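Local coordinates for protein polyprenyl synthetase (Nonlabens dokdonensis, PDB 6KD7) that probably acts as a magnesium-dependent prenyltransferase of the FPP/GGPP synthase family, most likely making geranylgeranyl pyrophosphate, at residues D29-H32 with Y33-L37; I165-K168 with T169-V173; Y54-T57 with A58-M62; V156-P159 with E160-M164. One frame throughout, in Å; residues are numbered along the deposited sequence.

Contact 1 (D29-H32 with Y33-L37); sequences DPVH and YILDL
Tyr-33 holds its phenol ring away from the preceding turn, in the last full turns of helix 25-35; of its side chain CB comes nearest, 3.6 Å from Asp-29 O. Having CG anti to the backbone N (chi1 178°) carries the ring off that turn and toward Trp-98, which it meets edge-to-face; Val-94 and Lys-97 also touch the Tyr-33 side chain, and OH hydrogen-bonds Glu-92 O. The flat peptide groups make the main crossing, as three consecutive alpha-helical bonds from each amide to the carbonyl four residues earlier. Their approach to the carbonyl planes changes from one to the next. Tyr-33 N reaches Asp-29 O over 3.1 Å, almost in line with the C=O bond. Ile-34 N, by contrast, stands above the carbonyl plane of Pro-30, 35° out of it, at 3.0 Å from Pro-30 O. The third bond, Leu-35 N to Val-31 O, is 3.1 Å long with the donor tilted from the plane by 22°. The CG2 methyl of Ile-34 lies against two of these acceptors, 3.4 Å from both Pro-30 O and Val-31 O. Outward from here, Pro-30 and Val-31 pack on helix 100-116, and Ile-34 and Leu-35 on helix 58-82, so the turn packs against both helices of this largely helical fold. Val-31 and Leu-35 run side by side in the same direction, and their branches meet where Val-31 CG1 lies 3.8 Å from Leu-35 CD1.

Contact 2 (I165-K168 with T169-V173); sequences IKLK and TSVLV
Ile-165 O is gripped by two donors of one residue, Thr-169. The hydroxyl OG1 donates to it at 2.8 Å, the backbone N of Thr-169 reaches the same oxygen over 2.8 Å, and the two arrive from opposite faces of the carbonyl plane. A weak bond from Ser-170 N joins them. OG1 can fold back this far because it lies between its own backbone N and carbonyl carbon (chi1 73°), hanging over the previous turn. One residue on, Lys-166 O is also shared. Ser-170 N approaches it at 2.9 Å from above the carbonyl plane, whereas Val-171 N comes in nearly end-on at 2.8 Å from that same Lys-166 O; the latter bond spans five residues and marks a pi-type turn. The widening shifts the pairing of Leu-167 O, which the CG2 methyl of Val-171 now faces at 3.3 Å. A water spans the break, accepting from Leu-172 N at 3.0 Å and giving a weak bond to Leu-167 O. A valine in place of Thr-169 has a methyl where OG1 lies, so Ile-165 O would probably lose its partner on one face and the distorted turn one of its ties. Lys-168, just before, sends NZ to a salt bridge with Asp-147, and its side chain comes within about 4 Å of a magnesium ion. A helix widened and kinked at a Lys-Thr pair close to a bound magnesium ion is consistent with the active-site helix of trans-prenyl synthases, the arrangement known from farnesyl pyrophosphate synthases.

Contact 3 (Y54-T57 with A58-M62); sequences YGAT and AKDAM
Thr-57 and Asp-60 carry the contact as a reciprocal capping box at the start of helix 58-82, with Thr-57 as the N-cap. In one direction, Asp-60 N donates to the hydroxyl OG1 of Thr-57 at 3.0 Å, with a bent N-H...O angle of 139°. OG1 is placed for this by sitting between its own backbone N and carbonyl carbon (chi1 57°), which lays it over the first turn. In the other direction, Thr-57 N donates to Asp-60 OD2 at 3.3 Å. That bond is long but almost straight, and it meets the carboxylate from above its plane. Beside this pair the CB methyl of Ala-56 lies 3.7 Å from Asp-60 OD2. In the first turn Ala-61 N bonds to Thr-57 O at 3.2 Å. Ala-58 follows the cap, its CB against Glu-52 of helix 42-54, while Ala-61 packs on Leu-48 and Ala-51 of that helix; the preceding helix ends at Gly-55 in a Schellman motif. A water lies 2.6 Å from Thr-57 OG1 and donates a weak bond to Asp-60 OD1, consistent with the solvent-facing position of the box. The exchange gives the N-cap amide and Asp-60 N side-chain acceptors, the latter beside only a weak bond to Thr-57 O, and a carboxylate set at the N-terminal end of a helix, where the dipole is positive, is likely to be favoured in its ionised form.

Contact 4 (V156-P159 with E160-M164); sequences VSVP and EYLNM
Helix 158-183 begins with a capping box, in which Ser-157 is the N-cap and Glu-160 its reciprocal partner. Glu-160 OE1 accepts from Ser-157 N at 2.9 Å, in a bond straight to within a few degrees (178°), and uses its anti lone pair, the one turned from OE2. The return bond runs from Glu-160 N to Ser-157 OG at 3.2 Å. Glu-160 doubles back because CG is anti to the carbonyl carbon (chi1 -73°), with the chain extended beyond it, so that the carboxylate reaches the residue ahead of the helix. Its other oxygen, OE2, forms a salt bridge with Arg-153. An alanine at position Glu-160 has no carboxylate, so Ser-157 N would probably be left without this acceptor and Arg-153 without its charged mate. Regular helical bonds follow at once: Tyr-161 N lies in the carbonyl plane of Ser-157, 2.9 Å from its O, and Leu-162 N reaches Val-158 O over 2.8 Å. The side chains of Val-158 and Leu-162 run alongside each other, with CG1 of the valine 3.9 Å from CD1 of the leucine. Across the cap, Val-156 CG1 faces Tyr-161 CB at 4.5 Å, a loose apolar pair in the positions of a hydrophobic staple. Tyr-161 hydrogen-bonds Asp-210 through OH, with a magnesium ion about 6 Å from its side chain. Val-158, Tyr-161 and Leu-162 lean on Tyr-236 of helix 236-241, while Val-156 and Met-164 pack on Phe-150 of helix 123-150.

Overall arrangement
Contacts 3 and 4 are surface helix starts, both fastened by capping boxes, one with an aspartate and one with a glutamate; their centres lie about 36 Å apart on opposite sides of the chain's centre. Contact 1 covers the end of helix 25-35 and the residues just after it, contact 2 lies inside helix 158-183, and both are partly buried, but only contact 2 sits near the chain's centre, about 7 Å away. Contacts 2 and 4 adjoin in sequence: the capped start leads into the turn that widens close to a magnesium ion. Contact 1 relies on ordinary backbone pairing and apolar packing, whereas contact 2 adds a side-chain hydroxyl and a water where regular pairing breaks.

Contact 1 (D29-H32 with Y33-L37)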
loop_
_atom_site.group_PDB
_atom_site.type_symbol
_atom_site.label_atom_id
_atom_site.label_comp_id
_atom_site.label_asym_id
_atom_site.label_seq_id
_atom_site.Cartn_x
_atom_site.Cartn_y
_atom_site.Cartn_z
ATOM N N ASP A 29 22.672 13.640 16.457
ATOM C CA ASP A 29 21.653 14.738 16.443
ATOM C C ASP A 29 20.383 14.303 17.169
ATOM O O ASP A 29 19.893 15.013 18.035
ATOM C CB ASP A 29 21.219 15.162 15.042
ATOM C CG ASP A 29 22.201 16.044 14.312
ATOM O OD1 ASP A 29 23.215 16.477 14.943
ATOM O OD2 ASP A 29 21.940 16.276 13.101
ATOM N N PRO A 30 19.854 13.077 16.932
ATOM C CA PRO A 30 18.678 12.628 17.641
ATOM C C PRO A 30 18.898 12.437 19.139
ATOM O O PRO A 30 17.925 12.474 19.880
ATOM C CB PRO A 30 18.278 11.314 16.949
ATOM C CG PRO A 30 19.053 11.284 15.680
ATOM C CD PRO A 30 20.326 12.059 15.985
ATOM N N VAL A 31 20.133 12.253 19.599
ATOM C CA VAL A 31 20.348 12.119 21.063
ATOM C C VAL A 31 20.088 13.494 21.695
ATOM O O VAL A 31 19.367 13.568 22.699
ATOM C CB VAL A 31 21.765 11.641 21.387
ATOM C CG1 VAL A 31 21.990 11.616 22.901
ATOM C CG2 VAL A 31 22.064 10.291 20.745
ATOM N N HIS A 32 20.681 14.543 21.154
ATOM C CA HIS A 32 20.475 15.929 21.672
ATOM C C HIS A 32 18.979 16.311 21.595
ATOM O O HIS A 32 18.427 16.876 22.567
ATOM C CB HIS A 32 21.392 16.899 20.938
ATOM C CG HIS A 32 22.830 16.569 21.168
ATOM N ND1 HIS A 32 23.676 16.136 20.140
ATOM C CD2 HIS A 32 23.552 16.490 22.298
ATOM C CE1 HIS A 32 24.858 15.871 20.645
ATOM N NE2 HIS A 32 24.803 16.065 21.948
ATOM N N TYR A 33 18.323 15.932 20.496
ATOM C CA TYR A 33 16.895 16.205 20.282
ATOM C C TYR A 33 16.082 15.555 21.392
ATOM O O TYR A 33 15.287 16.236 22.033
ATOM C CB TYR A 33 16.469 15.731 18.902
ATOM C CG TYR A 33 15.006 15.917 18.591
ATOM C CD1 TYR A 33 14.533 17.109 18.066
ATOM C CD2 TYR A 33 14.109 14.884 18.766
ATOM C CE1 TYR A 33 13.200 17.274 17.729
ATOM C CE2 TYR A 33 12.781 15.022 18.412
ATOM C CZ TYR A 33 12.315 16.225 17.880
ATOM O OH TYR A 33 10.987 16.337 17.557
ATOM N N ILE A 34 16.229 14.252 21.627
ATOM C CA ILE A 34 15.313 13.598 22.595
ATOM C C ILE A 34 15.623 14.087 24.014
ATOM O O ILE A 34 14.677 14.149 24.838
ATOM C CB ILE A 34 15.308 12.065 22.475
ATOM C CG1 ILE A 34 14.106 11.506 23.241
ATOM C CG2 ILE A 34 16.642 11.466 22.918
ATOM C CD1 ILE A 34 13.658 10.203 22.734
ATOM N N LEU A 35 16.876 14.430 24.318
ATOM C CA LEU A 35 17.241 14.906 25.687
ATOM C C LEU A 35 16.766 16.338 25.903
ATOM O O LEU A 35 16.769 16.741 27.032
ATOM C CB LEU A 35 18.748 14.802 25.892
ATOM C CG LEU A 35 19.270 13.367 25.942
ATOM C CD1 LEU A 35 20.781 13.367 26.005
ATOM C CD2 LEU A 35 18.652 12.611 27.119
ATOM N N ASP A 36 16.343 17.037 24.855
ATOM C CA ASP A 36 15.898 18.437 24.933
ATOM C C ASP A 36 14.374 18.544 24.881
ATOM O O ASP A 36 13.915 19.615 24.571
ATOM C CB ASP A 36 16.522 19.222 23.785
ATOM C CG ASP A 36 16.435 20.725 23.979
ATOM O OD1 ASP A 36 16.339 21.170 25.125
ATOM O OD2 ASP A 36 16.449 21.426 22.974
ATOM N N LEU A 37 13.612 17.513 25.194
ATOM C CA LEU A 37 12.138 17.612 25.115
ATOM C C LEU A 37 11.576 18.047 26.467
ATOM O O LEU A 37 10.358 18.170 26.574
ATOM C CB LEU A 37 11.526 16.287 24.678
ATOM C CG LEU A 37 11.931 15.802 23.278
ATOM C CD1 LEU A 37 11.142 14.565 22.885
ATOM C CD2 LEU A 37 11.761 16.869 22.217
#

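Contact 2 (I165-K168 with T169-V173)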
loop_
_atom_site.group_PDB
_atom_site.type_symbol
_atom_site.label_atom_id
_atom_site.label_comp_id
_atom_site.label_asym_id
_atom_site.label_seq_id
_atom_site.Cartn_x
_atom_site.Cartn_y
_atom_site.Cartn_z
ATOM N N ILE A 165 3.877 -4.049 35.234
ATOM C CA ILE A 165 4.189 -2.612 35.452
ATOM C C ILE A 165 5.362 -2.447 36.430
ATOM O O ILE A 165 6.142 -1.458 36.293
ATOM C CB ILE A 165 2.971 -1.781 35.869
ATOM C CG1 ILE A 165 2.352 -2.247 37.178
ATOM C CG2 ILE A 165 1.979 -1.712 34.715
ATOM C CD1 ILE A 165 1.416 -1.202 37.767
ATOM N N LYS A 166 5.589 -3.416 37.303
ATOM C CA LYS A 166 6.768 -3.333 38.192
ATOM C C LYS A 166 8.014 -3.363 37.326
ATOM O O LYS A 166 8.871 -2.433 37.459
ATOM C CB LYS A 166 6.775 -4.468 39.212
ATOM C CG LYS A 166 7.999 -4.443 40.123
ATOM C CD LYS A 166 8.007 -5.562 41.128
ATOM C CE LYS A 166 9.274 -6.364 41.110
ATOM N NZ LYS A 166 9.011 -7.671 41.750
ATOM N N LEU A 167 8.127 -4.392 36.478
ATOM C CA LEU A 167 9.297 -4.551 35.562
ATOM C C LEU A 167 9.380 -3.379 34.579
ATOM O O LEU A 167 10.486 -2.878 34.305
ATOM C CB LEU A 167 9.177 -5.892 34.831
ATOM C CG LEU A 167 9.280 -7.122 35.729
ATOM C CD1 LEU A 167 8.931 -8.400 35.007
ATOM C CD2 LEU A 167 10.689 -7.249 36.265
ATOM N N LYS A 168 8.263 -2.943 34.029
ATOM C CA LYS A 168 8.307 -2.000 32.891
ATOM C C LYS A 168 8.548 -0.568 33.381
ATOM O O LYS A 168 9.148 0.205 32.612
ATOM C CB LYS A 168 6.995 -2.058 32.102
ATOM C CG LYS A 168 7.022 -1.404 30.725
ATOM C CD LYS A 168 5.632 -1.010 30.310
ATOM C CE LYS A 168 5.288 -1.407 28.892
ATOM N NZ LYS A 168 4.652 -0.301 28.131
ATOM N N THR A 169 7.987 -0.206 34.532
ATOM C CA THR A 169 8.061 1.205 34.977
ATOM C C THR A 169 8.614 1.423 36.394
ATOM O O THR A 169 8.975 2.533 36.661
ATOM C CB THR A 169 6.667 1.838 34.920
ATOM O OG1 THR A 169 5.922 1.288 35.991
ATOM C CG2 THR A 169 5.923 1.564 33.635
ATOM N N SER A 170 8.648 0.416 37.255
ATOM C CA SER A 170 9.042 0.647 38.669
ATOM C C SER A 170 10.485 0.262 38.988
ATOM O O SER A 170 11.114 0.993 39.717
ATOM C CB SER A 170 8.097 -0.048 39.577
ATOM O OG SER A 170 6.781 0.408 39.361
ATOM N N VAL A 171 10.985 -0.838 38.445
ATOM C CA VAL A 171 12.376 -1.265 38.803
ATOM C C VAL A 171 13.367 -0.137 38.522
ATOM O O VAL A 171 14.350 -0.053 39.238
ATOM C CB VAL A 171 12.809 -2.589 38.146
ATOM C CG1 VAL A 171 11.968 -3.731 38.656
ATOM C CG2 VAL A 171 12.782 -2.525 36.635
ATOM N N LEU A 172 13.158 0.706 37.513
ATOM C CA LEU A 172 14.116 1.770 37.188
ATOM C C LEU A 172 14.017 2.883 38.232
ATOM O O LEU A 172 14.997 3.603 38.380
ATOM C CB LEU A 172 13.882 2.318 35.793
ATOM C CG LEU A 172 14.753 3.485 35.361
ATOM C CD1 LEU A 172 16.221 3.078 35.257
ATOM C CD2 LEU A 172 14.242 4.064 34.039
ATOM N N VAL A 173 12.877 3.054 38.869
ATOM C CA VAL A 173 12.730 4.040 39.972
ATOM C C VAL A 173 13.595 3.573 41.146
ATOM O O VAL A 173 14.414 4.365 41.602
ATOM C CB VAL A 173 11.266 4.206 40.374
ATOM C CG1 VAL A 173 11.136 5.257 41.473
ATOM C CG2 VAL A 173 10.426 4.629 39.173
HETATM O O HOH W 1 11.200 0.308 35.215
#

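Contact 3 (Y54-T57 with A58-M62)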
loop_
_atom_site.group_PDB
_atom_site.type_symbol
_atom_site.label_atom_id
_atom_site.label_comp_id
_atom_site.label_asym_id
_atom_site.label_seq_id
_atom_site.Cartn_x
_atom_site.Cartn_y
_atom_site.Cartn_z
ATOM N N TYR A 54 22.284 10.414 51.793
ATOM C CA TYR A 54 23.151 9.386 52.413
ATOM C C TYR A 54 24.572 9.945 52.584
ATOM O O TYR A 54 25.473 9.235 53.048
ATOM C CB TYR A 54 23.149 8.097 51.592
ATOM C CG TYR A 54 21.959 7.199 51.783
ATOM C CD1 TYR A 54 21.665 6.606 52.990
ATOM C CD2 TYR A 54 21.142 6.880 50.701
ATOM C CE1 TYR A 54 20.557 5.777 53.150
ATOM C CE2 TYR A 54 20.062 6.022 50.838
ATOM C CZ TYR A 54 19.759 5.465 52.053
ATOM O OH TYR A 54 18.689 4.626 52.126
ATOM N N GLY A 55 24.795 11.188 52.193
ATOM C CA GLY A 55 26.015 11.880 52.588
ATOM C C GLY A 55 26.846 12.312 51.421
ATOM O O GLY A 55 27.783 13.060 51.679
ATOM N N ALA A 56 26.576 11.882 50.183
ATOM C CA ALA A 56 27.458 12.261 49.064
ATOM C C ALA A 56 26.972 13.585 48.517
ATOM O O ALA A 56 25.940 14.041 48.979
ATOM C CB ALA A 56 27.477 11.169 48.026
ATOM N N THR A 57 27.656 14.143 47.532
ATOM C CA THR A 57 27.152 15.298 46.759
ATOM C C THR A 57 26.379 14.864 45.502
ATOM O O THR A 57 26.641 13.772 44.933
ATOM C CB THR A 57 28.315 16.213 46.367
ATOM O OG1 THR A 57 29.285 15.484 45.618
ATOM C CG2 THR A 57 28.992 16.760 47.604
ATOM N N ALA A 58 25.507 15.754 45.053
ATOM C CA ALA A 58 24.928 15.762 43.704
ATOM C C ALA A 58 26.055 15.579 42.701
ATOM O O ALA A 58 25.912 14.732 41.787
ATOM C CB ALA A 58 24.204 17.046 43.438
ATOM N N LYS A 59 27.117 16.358 42.852
ATOM C CA LYS A 59 28.225 16.345 41.873
ATOM C C LYS A 59 28.806 14.934 41.799
ATOM O O LYS A 59 29.139 14.506 40.704
ATOM C CB LYS A 59 29.283 17.371 42.275
ATOM C CG LYS A 59 30.524 17.387 41.398
ATOM C CD LYS A 59 31.656 18.208 41.960
ATOM C CE LYS A 59 32.994 17.845 41.356
ATOM N NZ LYS A 59 34.025 18.869 41.643
ATOM N N ASP A 60 28.878 14.238 42.926
ATOM C CA ASP A 60 29.488 12.888 42.914
ATOM C C ASP A 60 28.577 11.962 42.094
ATOM O O ASP A 60 29.114 11.198 41.294
ATOM C CB ASP A 60 29.678 12.238 44.292
ATOM C CG ASP A 60 30.718 12.863 45.223
ATOM O OD1 ASP A 60 31.759 13.381 44.690
ATOM O OD2 ASP A 60 30.453 12.843 46.489
ATOM N N ALA A 61 27.263 12.060 42.301
ATOM C CA ALA A 61 26.230 11.186 41.717
ATOM C C ALA A 61 25.882 11.574 40.270
ATOM O O ALA A 61 25.108 10.864 39.648
ATOM C CB ALA A 61 25.018 11.197 42.590
ATOM N N MET A 62 26.432 12.651 39.753
ATOM C CA MET A 62 25.884 13.324 38.563
ATOM C C MET A 62 26.017 12.381 37.354
ATOM O O MET A 62 25.025 12.230 36.653
ATOM C CB MET A 62 26.614 14.622 38.250
ATOM C CG MET A 62 25.915 15.503 37.204
ATOM S SD MET A 62 24.208 15.938 37.627
ATOM C CE MET A 62 24.450 16.901 39.127
HETATM O O HOH W 2 31.627 16.579 45.558
#

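Contact 4 (V156-P159 with E160-M164)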
loop_
_atom_site.group_PDB
_atom_site.type_symbol
_atom_site.label_atom_id
_atom_site.label_comp_id
_atom_site.label_asym_id
_atom_site.label_seq_id
_atom_site.Cartn_x
_atom_site.Cartn_y
_atom_site.Cartn_z
ATOM N N VAL A 156 -5.964 -11.890 31.682
ATOM C CA VAL A 156 -4.814 -11.329 32.453
ATOM C C VAL A 156 -5.221 -11.062 33.907
ATOM O O VAL A 156 -6.185 -10.351 34.115
ATOM C CB VAL A 156 -4.272 -10.051 31.794
ATOM C CG1 VAL A 156 -3.255 -9.363 32.683
ATOM C CG2 VAL A 156 -3.685 -10.320 30.424
ATOM N N SER A 157 -4.482 -11.620 34.866
ATOM C CA SER A 157 -4.766 -11.424 36.310
ATOM C C SER A 157 -4.136 -10.131 36.828
ATOM O O SER A 157 -3.178 -9.660 36.232
ATOM C CB SER A 157 -4.331 -12.591 37.131
ATOM O OG SER A 157 -2.925 -12.622 37.248
ATOM N N VAL A 158 -4.683 -9.603 37.917
ATOM C CA VAL A 158 -4.178 -8.362 38.560
ATOM C C VAL A 158 -2.732 -8.601 38.981
ATOM O O VAL A 158 -1.855 -7.785 38.745
ATOM C CB VAL A 158 -5.114 -7.961 39.708
ATOM C CG1 VAL A 158 -4.555 -6.814 40.520
ATOM C CG2 VAL A 158 -6.471 -7.592 39.144
ATOM N N PRO A 159 -2.415 -9.751 39.585
ATOM C CA PRO A 159 -1.028 -10.056 39.925
ATOM C C PRO A 159 -0.109 -10.003 38.707
ATOM O O PRO A 159 0.987 -9.471 38.814
ATOM C CB PRO A 159 -1.076 -11.451 40.558
ATOM C CG PRO A 159 -2.494 -11.536 41.113
ATOM C CD PRO A 159 -3.362 -10.713 40.167
ATOM N N GLU A 160 -0.542 -10.546 37.580
ATOM C CA GLU A 160 0.305 -10.535 36.357
ATOM C C GLU A 160 0.466 -9.093 35.868
ATOM O O GLU A 160 1.558 -8.731 35.535
ATOM C CB GLU A 160 -0.323 -11.358 35.245
ATOM C CG GLU A 160 -0.242 -12.859 35.460
ATOM C CD GLU A 160 -1.032 -13.575 34.372
ATOM O OE1 GLU A 160 -2.210 -13.247 34.171
ATOM O OE2 GLU A 160 -0.421 -14.342 33.648
ATOM N N TYR A 161 -0.600 -8.303 35.867
ATOM C CA TYR A 161 -0.539 -6.867 35.516
ATOM C C TYR A 161 0.447 -6.140 36.467
ATOM O O TYR A 161 1.258 -5.336 35.973
ATOM C CB TYR A 161 -1.929 -6.213 35.536
ATOM C CG TYR A 161 -1.882 -4.781 35.065
ATOM C CD1 TYR A 161 -1.737 -4.487 33.705
ATOM C CD2 TYR A 161 -1.831 -3.726 35.979
ATOM C CE1 TYR A 161 -1.624 -3.171 33.264
ATOM C CE2 TYR A 161 -1.682 -2.409 35.553
ATOM C CZ TYR A 161 -1.590 -2.132 34.192
ATOM O OH TYR A 161 -1.430 -0.842 33.796
ATOM N N LEU A 162 0.395 -6.387 37.789
ATOM C CA LEU A 162 1.255 -5.614 38.742
ATOM C C LEU A 162 2.717 -6.003 38.534
ATOM O O LEU A 162 3.581 -5.125 38.541
ATOM C CB LEU A 162 0.803 -5.863 40.180
ATOM C CG LEU A 162 -0.577 -5.270 40.494
ATOM C CD1 LEU A 162 -1.077 -5.749 41.860
ATOM C CD2 LEU A 162 -0.544 -3.756 40.400
ATOM N N ASN A 163 2.964 -7.275 38.272
ATOM C CA ASN A 163 4.317 -7.777 37.934
ATOM C C ASN A 163 4.804 -7.079 36.654
ATOM O O ASN A 163 5.977 -6.641 36.609
ATOM C CB ASN A 163 4.317 -9.305 37.853
ATOM C CG ASN A 163 5.706 -9.812 37.560
ATOM O OD1 ASN A 163 6.583 -9.582 38.361
ATOM N ND2 ASN A 163 5.951 -10.350 36.375
ATOM N N MET A 164 3.932 -6.906 35.651
ATOM C CA MET A 164 4.380 -6.311 34.379
ATOM C C MET A 164 4.760 -4.837 34.617
ATOM O O MET A 164 5.884 -4.416 34.200
ATOM C CB MET A 164 3.302 -6.475 33.308
ATOM C CG MET A 164 3.649 -5.800 31.983
ATOM S SD MET A 164 3.292 -4.035 31.918
ATOM C CE MET A 164 1.496 -4.046 31.930
#